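Local coordinates for 4-hydroxy-3-methylbut-2-enyl diphosphate reductase, apicoplast (Plasmodium falciparum, PDB 4N7B), which reduces (E)-4-hydroxy-3-methylbut-2-enyl diphosphate to isopentenyl and dimethylallyl diphosphate with an iron-sulfur cluster, in the last step of the MEP route to isoprenoids, at residues A[321-326]-A[348-353]; A[414-419]-A[515-520]; A[461-467]-A[490-494]. All coordinates share one frame; numbering follows the deposited sequence.

Contact 1 of 3, residues A[321-326]-A[348-353]; sequences VHVYVQ and GTYNEA. With NA (sodium ion), chain F.
G348 meets H322 through its backbone: G348 O lies 3.4 Å from H322 CE1 and approaches the imidazole obliquely. T349 uses its backbone and its side chain for different partners. Its CA sits over a face of the same ring, 3.9 Å from the centroid, in a CH-pi contact. T349 OG1 is hydrogen-bonded to the carbonyl of E345 one helical turn earlier, while the methyl branch, on the other arm of CB, faces V321 and V325 of helix 316-329, with T349 CG2 3.8 Å from V321 CG1. The helix ends at Y350, where a type I turn to A353 begins, and this turn brings E352 back against residues 321-326. Its chain bends at the second torsion (chi2 -77°) to put the carboxylate beside the edge of the imidazole. There H322 ND1 donates to E352 OE2 at 2.8 Å, with an N-H...O angle of 156°. The oxygen is met on its anti side, the bond tilted somewhat out of both the carboxylate and the ring planes, which stand 71° apart. This bond would limit rotation of the ring, and the nearby carboxylate would be expected to stabilise a protonated imidazole. E352 OE1 also lies 3.1 Å from Q326 OE1, but both are acceptors and no hydrogen bond joins them. A353 completes the seam with CB 3.7 Å from V325 CG1. On another side of the helix, Y324 OH reaches a sodium ion at a rather long 3.0 Å, the metal lying in the ring plane. Helix 316-329 packs beside the end of helix 344-350, and V321 and V325 also rest on V380 of strand 377-381. E352 touches P297 of helix 297-305, and A353 O is hydrogen-bonded to T357 OG1 at the start of strand 357-360.

Contact 2 of 3, residues A[414-419]-A[515-520]; sequences YATTNR and ENVPKW
E515 extends its carboxylate to the first turns of helix 414-427, where R419 and N418 grip it from different sides. R419 takes it end-on in a bidentate salt bridge, NH1 to OE2 at 2.7 Å and NH2 to OE1 at 3.0 Å. Guanidinium and carboxylate are nearly coplanar, 17° apart, and both oxygens use their syn lone pairs. N418 ND2 adds an almost straight bond of 2.9 Å to the anti lone pair of E515 OE2, so that oxygen accepts twice. R419 is itself steadied: NH1 also donates to A415 O at 3.1 Å, and NE to the carbonyl of G229. Three N-H bonds from two side chains should leave the carboxylate little freedom to turn.

Past E515 the packing slackens. A water donates to E515 OE1 and lies 2.7 Å from Y414 OH, which is also hydrogen-bonded to K232 N. P518 CD touches that OH at 3.4 Å, W520 CH2 only approaches Y414 CE1 at 4.3 Å, and the side chains of N516 and V517 are exposed.

Y414 belongs to the pocket of the iron-sulfur cluster, and W520 touches the cluster ligand C315. Segment 515-520 therefore lies across one flank of the cluster site at the centre of the trefoil-like IspH fold.

Contact 3 of 3, residues A[461-467]-A[490-494]; sequences LNTVHDL and ETQKF
In the five-stranded parallel alpha/beta domain, the loop that leaves edge strand 458-461 packs on helix 488-499 through V464 and F494. The helix follows strand 477-482 of the same sheet, so the contact joins the connections after two of its strands. F494 is the central side chain of the joint. Its ring is met over the centre of one face by V464 CG1, 3.5 Å from the centroid and only 10° off the normal, a close CH-pi contact. That methyl owes its place to the first torsion of V464 (chi1 -84°), which sets CG1 anti to the carbonyl carbon, beside the backbone N, and over the ring, while V464 CG2 rests 3.9 Å from K493 CB. The far end of the ring is fitted by the leucines that bracket the loop: L461 CB stands 3.8 Å from F494 CZ, and L467 CB lies more loosely at 4.2 Å from F494 CE1. F494 also packs on I434 and V436 of strand 432-436 and on L480 of strand 477-482, so the loop and the sheet share one aromatic side chain. Between V464 and D466 the loop winds into a short 3-10 turn, in which D466 N donates to T463 O at 2.9 Å. A weak bond from T463 N to D466 OD2 spans the same turn. One helical turn before F494 the contact becomes polar. T463 OG1 approaches E490 OE1 to 3.1 Å, and E490, bent at its second torsion, carries that oxygen back beside its own backbone. A water bridges loop and helix there, donating to E490 O and accepting from V464 N at 2.9 Å.

In the fold
Followed from the N terminus, the chain first closes contact 1, a short loop of 21 residues running through strand 334-338 and into helix 344-350 in the domain that also holds strands 357-360 and 377-381. That loop is complete before helix 414-427 opens contact 2. The closure of contact 2 comes only after 95 further residues, and contact 3 is nested wholly within them, joining a loop after one strand of the five-stranded sheet to the helix that follows another. Contacts 1 and 3 lie on opposite sides of the chain's centre, their centres about 36 Å apart. Contact 2 ties the loop between strand 506-511 and helix 524-533 to the cluster-side start of helix 414-427.

Contact 1 of 3, residues A[321-326]-A[348-353]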
loop_
_atom_site.group_PDB
_atom_site.type_symbol
_atom_site.label_atom_id
_atom_site.label_comp_id
_atom_site.label_asym_id
_atom_site.label_seq_id
_atom_site.Cartn_x
_atom_site.Cartn_y
_atom_site.Cartn_z
ATOM N N VAL A 321 11.929 4.148 -3.229
ATOM C CA VAL A 321 12.236 4.921 -2.020
ATOM C C VAL A 321 13.504 4.376 -1.365
ATOM O O VAL A 321 14.418 5.137 -1.019
ATOM C CB VAL A 321 11.061 4.922 -1.007
ATOM C CG1 VAL A 321 11.385 5.774 0.202
ATOM C CG2 VAL A 321 9.822 5.466 -1.667
ATOM N N HIS A 322 13.582 3.056 -1.240
ATOM C CA HIS A 322 14.772 2.408 -0.676
ATOM C C HIS A 322 16.023 2.890 -1.380
ATOM O O HIS A 322 17.058 3.147 -0.758
ATOM C CB HIS A 322 14.671 0.890 -0.827
ATOM C CG HIS A 322 13.755 0.241 0.169
ATOM N ND1 HIS A 322 14.126 -0.853 0.919
ATOM C CD2 HIS A 322 12.484 0.534 0.535
ATOM C CE1 HIS A 322 13.124 -1.206 1.705
ATOM N NE2 HIS A 322 12.117 -0.378 1.494
ATOM N N VAL A 323 15.910 3.020 -2.693
ATOM C CA VAL A 323 17.044 3.315 -3.545
ATOM C C VAL A 323 17.512 4.765 -3.377
ATOM O O VAL A 323 18.703 5.026 -3.216
ATOM C CB VAL A 323 16.666 3.014 -5.017
ATOM C CG1 VAL A 323 17.452 3.877 -5.954
ATOM C CG2 VAL A 323 16.872 1.538 -5.301
ATOM N N TYR A 324 16.583 5.710 -3.404
ATOM C CA TYR A 324 16.946 7.104 -3.168
ATOM C C TYR A 324 17.612 7.281 -1.799
ATOM O O TYR A 324 18.545 8.062 -1.656
ATOM C CB TYR A 324 15.722 8.017 -3.267
ATOM C CG TYR A 324 15.491 8.508 -4.676
ATOM C CD1 TYR A 324 16.161 9.628 -5.170
ATOM C CD2 TYR A 324 14.652 7.817 -5.531
ATOM C CE1 TYR A 324 15.960 10.061 -6.478
ATOM C CE2 TYR A 324 14.444 8.235 -6.825
ATOM C CZ TYR A 324 15.087 9.355 -7.296
ATOM O OH TYR A 324 14.856 9.737 -8.601
ATOM N N VAL A 325 17.134 6.548 -0.801
ATOM C CA VAL A 325 17.662 6.671 0.542
ATOM C C VAL A 325 19.140 6.261 0.584
ATOM O O VAL A 325 19.983 6.975 1.140
ATOM C CB VAL A 325 16.848 5.814 1.526
ATOM C CG1 VAL A 325 17.636 5.590 2.803
ATOM C CG2 VAL A 325 15.499 6.486 1.825
ATOM N N GLN A 326 19.450 5.108 0.007
ATOM C CA GLN A 326 20.827 4.634 -0.047
ATOM C C GLN A 326 21.692 5.609 -0.829
ATOM O O GLN A 326 22.825 5.903 -0.444
ATOM C CB GLN A 326 20.892 3.268 -0.721
ATOM C CG GLN A 326 20.484 2.105 0.177
ATOM C CD GLN A 326 20.353 0.789 -0.600
ATOM O OE1 GLN A 326 19.290 0.486 -1.140
ATOM N NE2 GLN A 326 21.439 0.016 -0.665
ATOM N N GLY A 348 11.311 -1.075 6.807
ATOM C CA GLY A 348 12.187 -1.581 5.763
ATOM C C GLY A 348 13.003 -0.483 5.101
ATOM O O GLY A 348 14.197 -0.636 4.876
ATOM N N THR A 349 12.358 0.633 4.788
ATOM C CA THR A 349 13.039 1.774 4.182
ATOM C C THR A 349 14.053 2.396 5.147
ATOM O O THR A 349 15.178 2.727 4.775
ATOM C CB THR A 349 12.027 2.863 3.797
ATOM O OG1 THR A 349 11.185 2.376 2.745
ATOM C CG2 THR A 349 12.757 4.122 3.335
ATOM N N TYR A 350 13.633 2.564 6.397
ATOM C CA TYR A 350 14.494 3.108 7.436
ATOM C C TYR A 350 15.806 2.336 7.481
ATOM O O TYR A 350 16.882 2.918 7.540
ATOM C CB TYR A 350 13.786 3.034 8.797
ATOM C CG TYR A 350 14.632 3.520 9.975
ATOM C CD1 TYR A 350 14.701 4.867 10.313
ATOM C CD2 TYR A 350 15.377 2.628 10.731
ATOM C CE1 TYR A 350 15.491 5.308 11.375
ATOM C CE2 TYR A 350 16.161 3.063 11.801
ATOM C CZ TYR A 350 16.209 4.400 12.116
ATOM O OH TYR A 350 16.984 4.818 13.177
ATOM N N ASN A 351 15.728 1.013 7.435
ATOM C CA ASN A 351 16.915 0.206 7.674
ATOM C C ASN A 351 17.898 0.184 6.514
ATOM O O ASN A 351 18.918 -0.490 6.583
ATOM C CB ASN A 351 16.514 -1.205 8.091
ATOM C CG ASN A 351 16.205 -1.290 9.573
ATOM O OD1 ASN A 351 16.862 -0.645 10.383
ATOM N ND2 ASN A 351 15.200 -2.069 9.930
ATOM N N GLU A 352 17.611 0.938 5.459
ATOM C CA GLU A 352 18.569 1.072 4.366
ATOM C C GLU A 352 19.663 2.067 4.752
ATOM O O GLU A 352 20.775 1.990 4.244
ATOM C CB GLU A 352 17.875 1.517 3.082
ATOM C CG GLU A 352 16.891 0.498 2.503
ATOM C CD GLU A 352 17.571 -0.659 1.770
ATOM O OE1 GLU A 352 18.814 -0.664 1.666
ATOM O OE2 GLU A 352 16.857 -1.567 1.289
ATOM N N ALA A 353 19.351 2.996 5.651
ATOM C CA ALA A 353 20.346 3.940 6.155
ATOM C C ALA A 353 19.995 4.357 7.587
ATOM O O ALA A 353 19.788 5.535 7.866
ATOM C CB ALA A 353 20.426 5.162 5.247
HETATM NA NA NA F . 12.546 8.626 -10.117
#

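Contact 2 of 3, residues A[414-419]-A[515-520]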
loop_
_atom_site.group_PDB
_atom_site.type_symbol
_atom_site.label_atom_id
_atom_site.label_comp_id
_atom_site.label_asym_id
_atom_site.label_seq_id
_atom_site.Cartn_x
_atom_site.Cartn_y
_atom_site.Cartn_z
ATOM N N TYR A 414 1.445 6.288 -7.581
ATOM C CA TYR A 414 0.409 6.662 -8.517
ATOM C C TYR A 414 -0.935 6.110 -8.026
ATOM O O TYR A 414 -1.979 6.750 -8.195
ATOM C CB TYR A 414 0.761 6.128 -9.941
ATOM C CG TYR A 414 0.472 4.666 -10.068
ATOM C CD1 TYR A 414 1.328 3.716 -9.513
ATOM C CD2 TYR A 414 -0.700 4.227 -10.671
ATOM C CE1 TYR A 414 1.024 2.369 -9.589
ATOM C CE2 TYR A 414 -1.004 2.891 -10.754
ATOM C CZ TYR A 414 -0.150 1.969 -10.214
ATOM O OH TYR A 414 -0.469 0.644 -10.299
ATOM N N ALA A 415 -0.919 4.927 -7.406
ATOM C CA ALA A 415 -2.176 4.257 -7.037
ATOM C C ALA A 415 -2.842 4.943 -5.863
ATOM O O ALA A 415 -4.064 5.118 -5.832
ATOM C CB ALA A 415 -1.940 2.783 -6.726
ATOM N N THR A 416 -2.027 5.355 -4.903
ATOM C CA THR A 416 -2.507 6.087 -3.729
ATOM C C THR A 416 -3.081 7.451 -4.170
ATOM O O THR A 416 -4.225 7.823 -3.861
ATOM C CB THR A 416 -1.351 6.260 -2.781
ATOM O OG1 THR A 416 -0.926 4.964 -2.333
ATOM C CG2 THR A 416 -1.722 7.119 -1.586
ATOM N N THR A 417 -2.295 8.167 -4.954
ATOM C CA THR A 417 -2.706 9.468 -5.479
ATOM C C THR A 417 -4.019 9.344 -6.263
ATOM O O THR A 417 -4.970 10.096 -6.067
ATOM C CB THR A 417 -1.623 10.015 -6.444
ATOM O OG1 THR A 417 -0.433 10.283 -5.708
ATOM C CG2 THR A 417 -2.094 11.283 -7.141
ATOM N N ASN A 418 -4.057 8.384 -7.167
ATOM C CA ASN A 418 -5.199 8.227 -8.031
ATOM C C ASN A 418 -6.447 7.851 -7.264
ATOM O O ASN A 418 -7.535 8.355 -7.552
ATOM C CB ASN A 418 -4.927 7.153 -9.085
ATOM C CG ASN A 418 -3.944 7.597 -10.148
ATOM O OD1 ASN A 418 -3.591 8.764 -10.242
ATOM N ND2 ASN A 418 -3.531 6.653 -10.993
ATOM N N ARG A 419 -6.335 6.928 -6.322
ATOM C CA ARG A 419 -7.535 6.514 -5.608
ATOM C C ARG A 419 -8.083 7.626 -4.703
ATOM O O ARG A 419 -9.295 7.833 -4.673
ATOM C CB ARG A 419 -7.279 5.228 -4.820
ATOM C CG ARG A 419 -7.427 3.993 -5.702
ATOM C CD ARG A 419 -6.379 2.956 -5.394
ATOM N NE ARG A 419 -6.381 1.926 -6.422
ATOM C CZ ARG A 419 -5.785 2.048 -7.606
ATOM N NH1 ARG A 419 -5.126 3.160 -7.925
ATOM N NH2 ARG A 419 -5.856 1.056 -8.478
ATOM N N GLU A 515 -6.201 5.865 -15.077
ATOM C CA GLU A 515 -4.986 5.386 -14.460
ATOM C C GLU A 515 -4.196 4.589 -15.488
ATOM O O GLU A 515 -4.732 3.687 -16.128
ATOM C CB GLU A 515 -5.338 4.495 -13.277
ATOM C CG GLU A 515 -4.212 3.666 -12.735
ATOM C CD GLU A 515 -4.546 3.136 -11.345
ATOM O OE1 GLU A 515 -4.968 1.957 -11.187
ATOM O OE2 GLU A 515 -4.415 3.935 -10.393
ATOM N N ASN A 516 -2.920 4.917 -15.633
ATOM C CA ASN A 516 -2.027 4.089 -16.412
ATOM C C ASN A 516 -1.400 2.988 -15.579
ATOM O O ASN A 516 -0.581 3.238 -14.698
ATOM C CB ASN A 516 -0.960 4.942 -17.080
ATOM C CG ASN A 516 -1.532 5.786 -18.203
ATOM O OD1 ASN A 516 -1.994 5.259 -19.229
ATOM N ND2 ASN A 516 -1.525 7.097 -18.012
ATOM N N VAL A 517 -1.795 1.759 -15.877
ATOM C CA VAL A 517 -1.293 0.608 -15.161
ATOM C C VAL A 517 0.105 0.279 -15.674
ATOM O O VAL A 517 0.289 -0.012 -16.857
ATOM C CB VAL A 517 -2.236 -0.599 -15.331
ATOM C CG1 VAL A 517 -1.728 -1.786 -14.547
ATOM C CG2 VAL A 517 -3.639 -0.219 -14.891
ATOM N N PRO A 518 1.108 0.363 -14.790
ATOM C CA PRO A 518 2.486 0.017 -15.148
ATOM C C PRO A 518 2.574 -1.394 -15.710
ATOM O O PRO A 518 1.793 -2.272 -15.331
ATOM C CB PRO A 518 3.224 0.082 -13.814
ATOM C CG PRO A 518 2.410 0.997 -12.975
ATOM C CD PRO A 518 0.992 0.782 -13.389
ATOM N N LYS A 519 3.536 -1.602 -16.598
ATOM C CA LYS A 519 3.737 -2.882 -17.233
ATOM C C LYS A 519 4.868 -3.633 -16.554
ATOM O O LYS A 519 5.735 -4.207 -17.196
ATOM C CB LYS A 519 4.011 -2.664 -18.717
ATOM C CG LYS A 519 2.727 -2.461 -19.473
ATOM C CD LYS A 519 2.858 -1.442 -20.587
ATOM C CE LYS A 519 1.531 -1.278 -21.327
ATOM N NZ LYS A 519 0.943 -2.596 -21.729
ATOM N N TRP A 520 4.847 -3.664 -15.234
ATOM C CA TRP A 520 5.864 -4.412 -14.523
ATOM C C TRP A 520 5.733 -5.913 -14.801
ATOM O O TRP A 520 4.637 -6.445 -14.880
ATOM C CB TRP A 520 5.755 -4.135 -13.032
ATOM C CG TRP A 520 5.836 -2.659 -12.698
ATOM C CD1 TRP A 520 6.442 -1.675 -13.431
ATOM C CD2 TRP A 520 5.277 -2.017 -11.550
ATOM N NE1 TRP A 520 6.301 -0.455 -12.798
ATOM C CE2 TRP A 520 5.592 -0.642 -11.640
ATOM C CE3 TRP A 520 4.547 -2.472 -10.447
ATOM C CZ2 TRP A 520 5.193 0.275 -10.684
ATOM C CZ3 TRP A 520 4.155 -1.552 -9.485
ATOM C CH2 TRP A 520 4.485 -0.194 -9.610
HETATM O O HOH W 1 -2.900 0.067 -11.406
#

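Contact 3 of 3, residues A[461-467]-A[490-494]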
loop_
_atom_site.group_PDB
_atom_site.type_symbol
_atom_site.label_atom_id
_atom_site.label_comp_id
_atom_site.label_asym_id
_atom_site.label_seq_id
_atom_site.Cartn_x
_atom_site.Cartn_y
_atom_site.Cartn_z
ATOM N N LEU A 461 -14.862 -1.182 5.336
ATOM C CA LEU A 461 -15.475 -2.486 5.539
ATOM C C LEU A 461 -14.752 -3.543 4.711
ATOM O O LEU A 461 -14.493 -3.348 3.520
ATOM C CB LEU A 461 -16.957 -2.448 5.140
ATOM C CG LEU A 461 -17.831 -1.480 5.939
ATOM C CD1 LEU A 461 -19.235 -1.458 5.349
ATOM C CD2 LEU A 461 -17.861 -1.861 7.414
ATOM N N ASN A 462 -14.445 -4.664 5.346
ATOM C CA ASN A 462 -13.667 -5.709 4.723
ATOM C C ASN A 462 -14.528 -6.440 3.697
ATOM O O ASN A 462 -14.058 -6.776 2.604
ATOM C CB ASN A 462 -13.144 -6.674 5.794
ATOM C CG ASN A 462 -12.016 -7.566 5.293
ATOM O OD1 ASN A 462 -11.065 -7.103 4.655
ATOM N ND2 ASN A 462 -12.111 -8.849 5.597
ATOM N N THR A 463 -15.799 -6.636 4.047
ATOM C CA THR A 463 -16.726 -7.425 3.248
ATOM C C THR A 463 -18.168 -6.961 3.531
ATOM O O THR A 463 -18.411 -6.343 4.568
ATOM C CB THR A 463 -16.572 -8.922 3.596
ATOM O OG1 THR A 463 -17.382 -9.700 2.725
ATOM C CG2 THR A 463 -17.028 -9.196 4.998
ATOM N N VAL A 464 -19.125 -7.250 2.638
ATOM C CA VAL A 464 -20.520 -6.827 2.874
ATOM C C VAL A 464 -21.097 -7.351 4.155
ATOM O O VAL A 464 -21.966 -6.719 4.734
ATOM C CB VAL A 464 -21.532 -7.287 1.804
ATOM C CG1 VAL A 464 -21.526 -6.338 0.650
ATOM C CG2 VAL A 464 -21.270 -8.725 1.400
ATOM N N HIS A 465 -20.657 -8.532 4.572
ATOM C CA HIS A 465 -21.159 -9.104 5.809
ATOM C C HIS A 465 -20.899 -8.139 6.970
ATOM O O HIS A 465 -21.693 -8.089 7.910
ATOM C CB HIS A 465 -20.523 -10.471 6.087
ATOM C CG HIS A 465 -20.977 -11.097 7.373
ATOM N ND1 HIS A 465 -22.165 -11.793 7.491
ATOM C CD2 HIS A 465 -20.403 -11.126 8.600
ATOM C CE1 HIS A 465 -22.298 -12.226 8.733
ATOM N NE2 HIS A 465 -21.244 -11.834 9.426
ATOM N N ASP A 466 -19.814 -7.360 6.899
ATOM C CA ASP A 466 -19.466 -6.432 7.991
ATOM C C ASP A 466 -20.297 -5.150 7.959
ATOM O O ASP A 466 -20.219 -4.343 8.872
ATOM C CB ASP A 466 -17.985 -6.022 7.945
ATOM C CG ASP A 466 -17.028 -7.200 8.073
ATOM O OD1 ASP A 466 -17.207 -8.053 8.966
ATOM O OD2 ASP A 466 -16.077 -7.270 7.267
ATOM N N LEU A 467 -21.078 -4.942 6.903
ATOM C CA LEU A 467 -21.883 -3.730 6.799
ATOM C C LEU A 467 -23.054 -3.809 7.771
ATOM O O LEU A 467 -23.836 -4.762 7.748
ATOM C CB LEU A 467 -22.397 -3.534 5.377
ATOM C CG LEU A 467 -23.472 -2.469 5.136
ATOM C CD1 LEU A 467 -22.949 -1.062 5.403
ATOM C CD2 LEU A 467 -24.006 -2.591 3.696
ATOM N N GLU A 490 -14.950 -8.506 -3.759
ATOM C CA GLU A 490 -15.533 -8.012 -2.508
ATOM C C GLU A 490 -16.302 -6.723 -2.791
ATOM O O GLU A 490 -17.371 -6.498 -2.237
ATOM C CB GLU A 490 -14.484 -7.825 -1.428
ATOM C CG GLU A 490 -13.839 -9.122 -1.018
ATOM C CD GLU A 490 -14.844 -10.168 -0.524
ATOM O OE1 GLU A 490 -15.938 -9.798 -0.021
ATOM O OE2 GLU A 490 -14.533 -11.372 -0.635
ATOM N N THR A 491 -15.798 -5.917 -3.719
ATOM C CA THR A 491 -16.471 -4.676 -4.065
ATOM C C THR A 491 -17.755 -4.934 -4.851
ATOM O O THR A 491 -18.740 -4.207 -4.685
ATOM C CB THR A 491 -15.556 -3.758 -4.877
ATOM O OG1 THR A 491 -14.377 -3.494 -4.118
ATOM C CG2 THR A 491 -16.243 -2.438 -5.184
ATOM N N GLN A 492 -17.758 -5.972 -5.691
ATOM C CA GLN A 492 -18.952 -6.310 -6.463
ATOM C C GLN A 492 -20.108 -6.753 -5.563
ATOM O O GLN A 492 -21.272 -6.479 -5.856
ATOM C CB GLN A 492 -18.644 -7.407 -7.496
ATOM C CG GLN A 492 -17.647 -6.947 -8.521
ATOM C CD GLN A 492 -18.200 -5.816 -9.382
ATOM O OE1 GLN A 492 -19.410 -5.540 -9.368
ATOM N NE2 GLN A 492 -17.319 -5.158 -10.142
ATOM N N LYS A 493 -19.794 -7.443 -4.477
ATOM C CA LYS A 493 -20.832 -7.856 -3.535
ATOM C C LYS A 493 -21.541 -6.620 -2.959
ATOM O O LYS A 493 -22.754 -6.623 -2.741
ATOM C CB LYS A 493 -20.214 -8.666 -2.401
ATOM C CG LYS A 493 -19.519 -9.948 -2.852
ATOM C CD LYS A 493 -19.199 -10.848 -1.664
ATOM C CE LYS A 493 -18.488 -12.110 -2.119
ATOM N NZ LYS A 493 -18.291 -13.117 -1.011
ATOM N N PHE A 494 -20.791 -5.553 -2.719
ATOM C CA PHE A 494 -21.414 -4.305 -2.301
ATOM C C PHE A 494 -22.329 -3.771 -3.399
ATOM O O PHE A 494 -23.475 -3.397 -3.142
ATOM C CB PHE A 494 -20.372 -3.257 -1.922
ATOM C CG PHE A 494 -19.901 -3.359 -0.484
ATOM C CD1 PHE A 494 -20.633 -2.786 0.546
ATOM C CD2 PHE A 494 -18.731 -4.047 -0.165
ATOM C CE1 PHE A 494 -20.194 -2.881 1.869
ATOM C CE2 PHE A 494 -18.299 -4.147 1.161
ATOM C CZ PHE A 494 -19.031 -3.568 2.165
HETATM O O HOH W 2 -17.722 -8.018 0.268
#